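PDB 3C0T: mediator of RNA polymerase II transcription subunit 18 from Schizosaccharomyces pombe, which forms part of the Mediator complex, the coactivator that conveys information from gene-specific regulatory proteins to the basal RNA polymerase II transcription machinery. Local coordinates for residues Q77-L82 against R101-N106; F35-R40 against L56-N61. All blocks are in the same frame, centred on the assembly; numbering follows the deposited sequence.

In the fold
Contacts 1 and 2 are two neighbouring seams of one curled antiparallel sheet, with centres about 9 Å apart. In contact 2, strand 56-61 pairs antiparallel with 35-40; strand 78-83 pairs with 56-61 along one edge and with 101-106 along the other, the latter being contact 1, so the two seams close one after the other along the chain. Strands 56-61 and 78-83 are joined by probable hydrogen bonds Tyr81 N to Arg57 O and Ser79 O to Cys59 N. Contact 2 is largely buried and rests on aromatic, sulfur and aliphatic packing, with one buried arginine on the Trp36 face. Contact 1 lies at the surface, where long polar side chains lie against their partners through their methylene groups.

Contact 1 (Q77-L82 against R101-N106); sequences QWSMYL and RAKLTN
Tyr81 and Arg101, a non-hydrogen-bonded pair, run their side chains side by side in the same direction. Arg101 CG lies over one face of the Tyr81 ring, toward its rim and 4.2 Å from the centroid, in a CH-pi contact, and Arg101 CD comes within 3.4 Å of Tyr81 OH. A bend about the CG-CD bond (chi3 55°) leaves the phenol oxygen at the edge of the guanidinium, in its plane, while the two planes stand 68° apart. With a serine in place of Tyr81, the methylenes of Arg101 would probably lose the surface they lie on and its head would be freer to turn. On the same face Ser79 OG touches Lys103 CG at 3.6 Å, and the extended lysine carries its amine away from the partner strand.

The other face is apolar. Leu104 CG stands between its backbone N and carbonyl carbon (chi1 73°), which spreads the methyls over two partners: CD1 meets Met80 SD at 3.7 Å and CD2 meets Trp78 CB at 3.8 Å. Four backbone bonds join Trp78 to Leu104 and Met80 to Ala102, among them Met80 N to Ala102 O at 2.6 Å.

The two strands form a hairpin. Strand 56-61 flanks 78-83, the Tyr81 ring meets that of Trp36, and Trp78 and Leu104 both touch Val109 of helix 109-115.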
ATOM      1  N   GLN A  77      15.593  -2.457  -8.637  1.00 79.25           N
ATOM      2  CA  GLN A  77      14.698  -3.451  -9.179  1.00 74.81           C
ATOM      3  C   GLN A  77      13.324  -2.879  -8.850  1.00 70.69           C
ATOM      4  O   GLN A  77      13.084  -2.435  -7.726  1.00 70.49           O
ATOM      5  CB  GLN A  77      14.905  -4.791  -8.471  1.00 76.08           C
ATOM      6  CG  GLN A  77      14.093  -5.933  -9.060  1.00 79.78           C
ATOM      7  CD  GLN A  77      14.483  -7.284  -8.489  1.00 81.03           C
ATOM      8  OE1 GLN A  77      14.001  -8.321  -8.944  1.00 82.74           O
ATOM      9  NE2 GLN A  77      15.358  -7.278  -7.487  1.00 81.70           N
ATOM     10  N   TRP A  78      12.439  -2.857  -9.834  1.00 65.62           N
ATOM     11  CA  TRP A  78      11.100  -2.337  -9.621  1.00 61.28           C
ATOM     12  C   TRP A  78      10.074  -3.437  -9.721  1.00 59.14           C
ATOM     13  O   TRP A  78      10.177  -4.314 -10.568  1.00 60.13           O
ATOM     14  CB  TRP A  78      10.734  -1.287 -10.672  1.00 60.15           C
ATOM     15  CG  TRP A  78      11.493  -0.014 -10.594  1.00 57.90           C
ATOM     16  CD1 TRP A  78      12.704   0.258 -11.159  1.00 56.66           C
ATOM     17  CD2 TRP A  78      11.085   1.180  -9.921  1.00 56.77           C
ATOM     18  NE1 TRP A  78      13.075   1.552 -10.884  1.00 56.40           N
ATOM     19  CE2 TRP A  78      12.097   2.142 -10.126  1.00 57.45           C
ATOM     20  CE3 TRP A  78       9.958   1.532  -9.167  1.00 55.12           C
ATOM     21  CZ2 TRP A  78      12.018   3.437  -9.600  1.00 55.27           C
ATOM     22  CZ3 TRP A  78       9.880   2.816  -8.645  1.00 53.54           C
ATOM     23  CH2 TRP A  78      10.905   3.754  -8.866  1.00 55.39           C
ATOM     24  N   SER A  79       9.088  -3.399  -8.840  1.00 56.94           N
ATOM     25  CA  SER A  79       8.005  -4.356  -8.911  1.00 53.70           C
ATOM     26  C   SER A  79       6.938  -3.546  -9.633  1.00 53.59           C
ATOM     27  O   SER A  79       6.742  -2.361  -9.351  1.00 52.80           O
ATOM     28  CB  SER A  79       7.538  -4.764  -7.522  1.00 54.38           C
ATOM     29  OG  SER A  79       8.425  -5.715  -6.966  1.00 57.09           O
ATOM     30  N   MET A  80       6.268  -4.173 -10.584  1.00 53.02           N
ATOM     31  CA  MET A  80       5.255  -3.484 -11.359  1.00 53.93           C
ATOM     32  C   MET A  80       3.884  -4.060 -11.038  1.00 52.96           C
ATOM     33  O   MET A  80       3.655  -5.260 -11.182  1.00 53.72           O
ATOM     34  CB  MET A  80       5.591  -3.635 -12.835  1.00 55.25           C
ATOM     35  CG  MET A  80       4.865  -2.704 -13.758  1.00 61.47           C
ATOM     36  SD  MET A  80       5.751  -2.653 -15.332  1.00 68.31           S
ATOM     37  CE  MET A  80       5.482  -4.308 -15.910  1.00 63.68           C
ATOM     38  N   TYR A  81       2.973  -3.203 -10.598  1.00 51.75           N
ATOM     39  CA  TYR A  81       1.647  -3.665 -10.237  1.00 51.57           C
ATOM     40  C   TYR A  81       0.483  -3.121 -11.046  1.00 51.67           C
ATOM     41  O   TYR A  81       0.511  -2.001 -11.557  1.00 52.42           O
ATOM     42  CB  TYR A  81       1.354  -3.354  -8.769  1.00 51.07           C
ATOM     43  CG  TYR A  81       2.198  -4.088  -7.753  1.00 51.83           C
ATOM     44  CD1 TYR A  81       3.488  -3.656  -7.441  1.00 50.44           C
ATOM     45  CD2 TYR A  81       1.686  -5.189  -7.065  1.00 52.12           C
ATOM     46  CE1 TYR A  81       4.242  -4.299  -6.463  1.00 51.41           C
ATOM     47  CE2 TYR A  81       2.434  -5.841  -6.086  1.00 51.40           C
ATOM     48  CZ  TYR A  81       3.708  -5.391  -5.788  1.00 52.60           C
ATOM     49  OH  TYR A  81       4.447  -6.029  -4.810  1.00 54.35           O
ATOM     50  N   LEU A  82      -0.551  -3.947 -11.134  1.00 52.57           N
ATOM     51  CA  LEU A  82      -1.802  -3.596 -11.786  1.00 53.89           C
ATOM     52  C   LEU A  82      -2.826  -3.939 -10.710  1.00 53.69           C
ATOM     53  O   LEU A  82      -3.044  -5.113 -10.397  1.00 55.23           O
ATOM     54  CB  LEU A  82      -2.047  -4.437 -13.043  1.00 53.36           C
ATOM     55  CG  LEU A  82      -1.349  -3.961 -14.319  1.00 56.31           C
ATOM     56  CD1 LEU A  82      -1.721  -4.894 -15.466  1.00 56.25           C
ATOM     57  CD2 LEU A  82      -1.772  -2.526 -14.645  1.00 55.24           C
ATOM     58  N   ARG A 101       1.323  -8.744 -10.404  1.00 57.91           N
ATOM     59  CA  ARG A 101       2.673  -8.251 -10.184  1.00 60.61           C
ATOM     60  C   ARG A 101       3.708  -8.892 -11.088  1.00 61.26           C
ATOM     61  O   ARG A 101       3.570 -10.044 -11.496  1.00 62.59           O
ATOM     62  CB  ARG A 101       3.052  -8.493  -8.722  1.00 62.97           C
ATOM     63  CG  ARG A 101       4.522  -8.313  -8.373  1.00 67.65           C
ATOM     64  CD  ARG A 101       4.726  -8.636  -6.905  1.00 71.16           C
ATOM     65  NE  ARG A 101       4.225  -9.970  -6.589  1.00 75.87           N
ATOM     66  CZ  ARG A 101       3.821 -10.365  -5.383  1.00 77.35           C
ATOM     67  NH1 ARG A 101       3.850  -9.523  -4.356  1.00 77.29           N
ATOM     68  NH2 ARG A 101       3.387 -11.610  -5.205  1.00 76.92           N
ATOM     69  N   ALA A 102       4.748  -8.124 -11.386  1.00 60.97           N
ATOM     70  CA  ALA A 102       5.857  -8.569 -12.214  1.00 61.80           C
ATOM     71  C   ALA A 102       7.039  -7.694 -11.816  1.00 61.85           C
ATOM     72  O   ALA A 102       6.892  -6.485 -11.696  1.00 61.13           O
ATOM     73  CB  ALA A 102       5.526  -8.377 -13.690  1.00 60.44           C
ATOM     74  N   LYS A 103       8.200  -8.300 -11.592  1.00 63.94           N
ATOM     75  CA  LYS A 103       9.390  -7.544 -11.208  1.00 67.22           C
ATOM     76  C   LYS A 103      10.259  -7.293 -12.432  1.00 68.49           C
ATOM     77  O   LYS A 103      10.579  -8.228 -13.163  1.00 68.68           O
ATOM     78  CB  LYS A 103      10.186  -8.325 -10.167  1.00 68.84           C
ATOM     79  CG  LYS A 103       9.402  -8.627  -8.909  1.00 73.56           C
ATOM     80  CD  LYS A 103      10.237  -9.403  -7.903  1.00 76.87           C
ATOM     81  CE  LYS A 103       9.458  -9.642  -6.618  1.00 78.93           C
ATOM     82  NZ  LYS A 103      10.253 -10.424  -5.626  1.00 82.19           N
ATOM     83  N   LEU A 104      10.644  -6.043 -12.668  1.00 70.05           N
ATOM     84  CA  LEU A 104      11.470  -5.759 -13.833  1.00 72.96           C
ATOM     85  C   LEU A 104      12.715  -4.939 -13.550  1.00 73.76           C
ATOM     86  O   LEU A 104      12.717  -4.059 -12.692  1.00 73.45           O
ATOM     87  CB  LEU A 104      10.635  -5.091 -14.931  1.00 74.94           C
ATOM     88  CG  LEU A 104      10.174  -3.642 -14.806  1.00 76.89           C
ATOM     89  CD1 LEU A 104       9.282  -3.314 -15.999  1.00 77.87           C
ATOM     90  CD2 LEU A 104       9.418  -3.434 -13.510  1.00 79.90           C
ATOM     91  N   THR A 105      13.774  -5.247 -14.294  1.00 76.48           N
ATOM     92  CA  THR A 105      15.072  -4.589 -14.166  1.00 77.85           C
ATOM     93  C   THR A 105      15.708  -4.325 -15.537  1.00 80.38           C
ATOM     94  O   THR A 105      15.114  -4.637 -16.571  1.00 79.92           O
ATOM     95  CB  THR A 105      16.030  -5.454 -13.318  1.00 76.39           C
ATOM     96  OG1 THR A 105      15.962  -6.820 -13.753  1.00 73.16           O
ATOM     97  CG2 THR A 105      15.645  -5.389 -11.858  1.00 77.34           C
ATOM     98  N   ASN A 106      16.911  -3.742 -15.522  1.00 83.71           N
ATOM     99  CA  ASN A 106      17.693  -3.406 -16.725  1.00 86.34           C
ATOM    100  C   ASN A 106      17.610  -1.952 -17.211  1.00 86.25           C
ATOM    101  O   ASN A 106      16.694  -1.583 -17.952  1.00 86.35           O
ATOM    102  CB  ASN A 106      17.336  -4.340 -17.892  1.00 88.85           C
ATOM    103  CG  ASN A 106      18.109  -5.642 -17.855  1.00 91.96           C
ATOM    104  OD1 ASN A 106      18.185  -6.307 -16.816  1.00 93.71           O
ATOM    105  ND2 ASN A 106      18.684  -6.022 -18.996  1.00 92.59           N
TER

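Contact 2 (F35-R40 against L56-N61); sequences FWVVYR and LRLCSN
The indole of Trp36 carries Cys59 over one face. Cys59 CB stands 3.4 Å from the centroid of the Trp36 six-membered ring, only 4° off its normal, a CH-pi contact. Cys59 SG, placed anti to its own backbone N (chi1 177°), lies over the five-membered ring at 4.0 Å from its centroid, a sulfur-aromatic contact. At the indole edge, Arg57 CB approaches Trp36 CZ3 at 3.9 Å. The ring of Tyr124 also meets the indole, planes about 10° apart, and Trp36 NE1 is hydrogen-bonded to Glu34. The guanidinium of Arg57 has Val38 CG1 over one face, 3.9 Å from Arg57 NH1, as the two side chains run alongside each other. Its NH1 and NH2 bond to the backbone of another protein's chain, and NH2 also to Pro52 O, so the polar end of this buried arginine is satisfied outside the two strands; NE adds a long, weak ion pair to Glu83.

The opposite face carries the side chains of Phe35, Val37, Tyr39, Leu56 and Leu58. There Leu58 CD2 reaches Tyr39 CE1 at 3.8 Å, and the same methyl meets Val37 CG2 at 3.6 Å, so one branch of Leu58 touches two side chains. Leu56 O, the acceptor of Tyr39 N, comes near the plane of the Tyr39 ring at its edge. Helix 109-115 packs on Tyr39.

Six backbone hydrogen bonds, two at each of Phe35-Ser60, Val37-Leu58 and Tyr39-Leu56, hold the antiparallel pair in register. Followed strand by strand, the sheet closes on itself, consistent with the beta-barrel of the CYTH clan, to which Med18 belongs.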
ATOM      1  N   PHE A  35       9.327   3.458  -2.602  1.00 41.27           N
ATOM      2  CA  PHE A  35       9.094   4.607  -3.464  1.00 41.45           C
ATOM      3  C   PHE A  35       8.154   4.096  -4.559  1.00 42.94           C
ATOM      4  O   PHE A  35       8.468   3.124  -5.255  1.00 42.51           O
ATOM      5  CB  PHE A  35      10.398   5.103  -4.092  1.00 40.02           C
ATOM      6  CG  PHE A  35      10.326   6.519  -4.586  1.00 41.11           C
ATOM      7  CD1 PHE A  35      10.912   7.557  -3.863  1.00 42.66           C
ATOM      8  CD2 PHE A  35       9.638   6.824  -5.753  1.00 43.56           C
ATOM      9  CE1 PHE A  35      10.810   8.886  -4.297  1.00 44.74           C
ATOM     10  CE2 PHE A  35       9.527   8.152  -6.197  1.00 43.86           C
ATOM     11  CZ  PHE A  35      10.115   9.182  -5.465  1.00 44.66           C
ATOM     12  N   TRP A  36       6.996   4.737  -4.690  1.00 43.51           N
ATOM     13  CA  TRP A  36       6.011   4.347  -5.690  1.00 42.39           C
ATOM     14  C   TRP A  36       5.830   5.428  -6.734  1.00 44.00           C
ATOM     15  O   TRP A  36       5.687   6.604  -6.393  1.00 45.96           O
ATOM     16  CB  TRP A  36       4.638   4.105  -5.050  1.00 40.64           C
ATOM     17  CG  TRP A  36       4.529   2.880  -4.210  1.00 39.29           C
ATOM     18  CD1 TRP A  36       4.933   2.737  -2.914  1.00 35.93           C
ATOM     19  CD2 TRP A  36       3.975   1.614  -4.603  1.00 36.60           C
ATOM     20  NE1 TRP A  36       4.663   1.468  -2.478  1.00 35.74           N
ATOM     21  CE2 TRP A  36       4.073   0.757  -3.489  1.00 36.10           C
ATOM     22  CE3 TRP A  36       3.403   1.125  -5.786  1.00 36.80           C
ATOM     23  CZ2 TRP A  36       3.619  -0.571  -3.514  1.00 36.96           C
ATOM     24  CZ3 TRP A  36       2.952  -0.200  -5.817  1.00 38.09           C
ATOM     25  CH2 TRP A  36       3.060  -1.031  -4.682  1.00 37.25           C
ATOM     26  N   VAL A  37       5.835   5.030  -8.003  1.00 45.08           N
ATOM     27  CA  VAL A  37       5.596   5.969  -9.095  1.00 46.96           C
ATOM     28  C   VAL A  37       4.488   5.310  -9.920  1.00 45.94           C
ATOM     29  O   VAL A  37       4.569   4.127 -10.268  1.00 45.09           O
ATOM     30  CB  VAL A  37       6.866   6.217  -9.971  1.00 47.90           C
ATOM     31  CG1 VAL A  37       8.088   6.325  -9.084  1.00 47.82           C
ATOM     32  CG2 VAL A  37       7.044   5.108 -10.983  1.00 53.45           C
ATOM     33  N   VAL A  38       3.438   6.068 -10.203  1.00 44.87           N
ATOM     34  CA  VAL A  38       2.312   5.538 -10.951  1.00 45.59           C
ATOM     35  C   VAL A  38       2.229   6.127 -12.355  1.00 47.08           C
ATOM     36  O   VAL A  38       2.420   7.326 -12.540  1.00 45.80           O
ATOM     37  CB  VAL A  38       1.000   5.815 -10.184  1.00 45.47           C
ATOM     38  CG1 VAL A  38      -0.184   5.211 -10.920  1.00 45.11           C
ATOM     39  CG2 VAL A  38       1.103   5.252  -8.772  1.00 43.68           C
ATOM     40  N   TYR A  39       1.953   5.270 -13.335  1.00 50.30           N
ATOM     41  CA  TYR A  39       1.834   5.679 -14.736  1.00 52.58           C
ATOM     42  C   TYR A  39       0.467   5.331 -15.294  1.00 54.22           C
ATOM     43  O   TYR A  39      -0.068   4.250 -15.045  1.00 54.03           O
ATOM     44  CB  TYR A  39       2.893   5.000 -15.605  1.00 53.42           C
ATOM     45  CG  TYR A  39       4.269   5.593 -15.463  1.00 56.04           C
ATOM     46  CD1 TYR A  39       5.084   5.264 -14.383  1.00 58.45           C
ATOM     47  CD2 TYR A  39       4.752   6.503 -16.403  1.00 56.72           C
ATOM     48  CE1 TYR A  39       6.349   5.826 -14.240  1.00 60.16           C
ATOM     49  CE2 TYR A  39       6.018   7.074 -16.266  1.00 59.67           C
ATOM     50  CZ  TYR A  39       6.806   6.728 -15.183  1.00 60.61           C
ATOM     51  OH  TYR A  39       8.053   7.285 -15.036  1.00 65.26           O
ATOM     52  N   ARG A  40      -0.096   6.249 -16.064  1.00 56.25           N
ATOM     53  CA  ARG A  40      -1.408   6.026 -16.649  1.00 59.29           C
ATOM     54  C   ARG A  40      -1.279   5.982 -18.163  1.00 59.45           C
ATOM     55  O   ARG A  40      -0.333   6.534 -18.728  1.00 59.78           O
ATOM     56  CB  ARG A  40      -2.345   7.163 -16.256  1.00 60.73           C
ATOM     57  CG  ARG A  40      -1.878   8.486 -16.795  1.00 63.50           C
ATOM     58  CD  ARG A  40      -2.754   9.622 -16.361  1.00 67.53           C
ATOM     59  NE  ARG A  40      -2.266  10.862 -16.954  1.00 73.39           N
ATOM     60  CZ  ARG A  40      -2.826  12.052 -16.776  1.00 76.02           C
ATOM     61  NH1 ARG A  40      -2.305  13.122 -17.363  1.00 76.84           N
ATOM     62  NH2 ARG A  40      -3.905  12.173 -16.010  1.00 77.70           N
ATOM     63  N   LEU A  56      -0.096   1.624 -14.272  1.00 46.57           N
ATOM     64  CA  LEU A  56       1.072   0.869 -13.839  1.00 47.02           C
ATOM     65  C   LEU A  56       1.619   1.493 -12.568  1.00 46.74           C
ATOM     66  O   LEU A  56       1.958   2.678 -12.539  1.00 45.61           O
ATOM     67  CB  LEU A  56       2.141   0.890 -14.939  1.00 48.82           C
ATOM     68  CG  LEU A  56       2.283  -0.330 -15.862  1.00 52.57           C
ATOM     69  CD1 LEU A  56       1.059  -1.214 -15.807  1.00 52.65           C
ATOM     70  CD2 LEU A  56       2.535   0.153 -17.280  1.00 53.02           C
ATOM     71  N   ARG A  57       1.705   0.685 -11.519  1.00 46.05           N
ATOM     72  CA  ARG A  57       2.192   1.145 -10.227  1.00 46.24           C
ATOM     73  C   ARG A  57       3.544   0.502  -9.952  1.00 46.61           C
ATOM     74  O   ARG A  57       3.634  -0.700  -9.708  1.00 46.95           O
ATOM     75  CB  ARG A  57       1.158   0.773  -9.160  1.00 45.58           C
ATOM     76  CG  ARG A  57      -0.202   1.390  -9.470  1.00 43.56           C
ATOM     77  CD  ARG A  57      -1.375   0.773  -8.712  1.00 45.26           C
ATOM     78  NE  ARG A  57      -2.628   1.347  -9.203  1.00 45.06           N
ATOM     79  CZ  ARG A  57      -3.031   2.586  -8.939  1.00 44.49           C
ATOM     80  NH1 ARG A  57      -2.292   3.374  -8.174  1.00 42.93           N
ATOM     81  NH2 ARG A  57      -4.143   3.064  -9.482  1.00 45.14           N
ATOM     82  N   LEU A  58       4.597   1.310 -10.016  1.00 46.70           N
ATOM     83  CA  LEU A  58       5.951   0.820  -9.813  1.00 46.50           C
ATOM     84  C   LEU A  58       6.438   1.020  -8.393  1.00 46.85           C
ATOM     85  O   LEU A  58       6.343   2.114  -7.834  1.00 46.60           O
ATOM     86  CB  LEU A  58       6.905   1.508 -10.791  1.00 48.84           C
ATOM     87  CG  LEU A  58       6.945   1.039 -12.259  1.00 49.33           C
ATOM     88  CD1 LEU A  58       5.694   0.303 -12.646  1.00 47.08           C
ATOM     89  CD2 LEU A  58       7.130   2.265 -13.147  1.00 52.01           C
ATOM     90  N   CYS A  59       6.970  -0.047  -7.811  1.00 46.28           N
ATOM     91  CA  CYS A  59       7.457   0.019  -6.449  1.00 45.48           C
ATOM     92  C   CYS A  59       8.917  -0.371  -6.332  1.00 45.63           C
ATOM     93  O   CYS A  59       9.340  -1.422  -6.812  1.00 43.51           O
ATOM     94  CB  CYS A  59       6.624  -0.883  -5.539  1.00 44.16           C
ATOM     95  SG  CYS A  59       7.233  -0.907  -3.838  1.00 45.93           S
ATOM     96  N   SER A  60       9.682   0.500  -5.689  1.00 45.10           N
ATOM     97  CA  SER A  60      11.090   0.254  -5.466  1.00 47.13           C
ATOM     98  C   SER A  60      11.341   0.282  -3.967  1.00 49.08           C
ATOM     99  O   SER A  60      10.882   1.188  -3.266  1.00 47.74           O
ATOM    100  CB  SER A  60      11.935   1.330  -6.139  1.00 47.91           C
ATOM    101  OG  SER A  60      13.270   1.257  -5.680  1.00 48.44           O
ATOM    102  N   ASN A  61      12.051  -0.721  -3.471  1.00 51.67           N
ATOM    103  CA  ASN A  61      12.379  -0.769  -2.055  1.00 55.61           C
ATOM    104  C   ASN A  61      13.585   0.148  -1.844  1.00 56.70           C
ATOM    105  O   ASN A  61      14.713  -0.213  -2.173  1.00 57.42           O
ATOM    106  CB  ASN A  61      12.711  -2.206  -1.643  1.00 56.16           C
ATOM    107  CG  ASN A  61      13.072  -2.325  -0.175  1.00 61.17           C
ATOM    108  OD1 ASN A  61      13.279  -3.427   0.338  1.00 64.74           O
ATOM    109  ND2 ASN A  61      13.150  -1.191   0.512  1.00 61.99           N
TER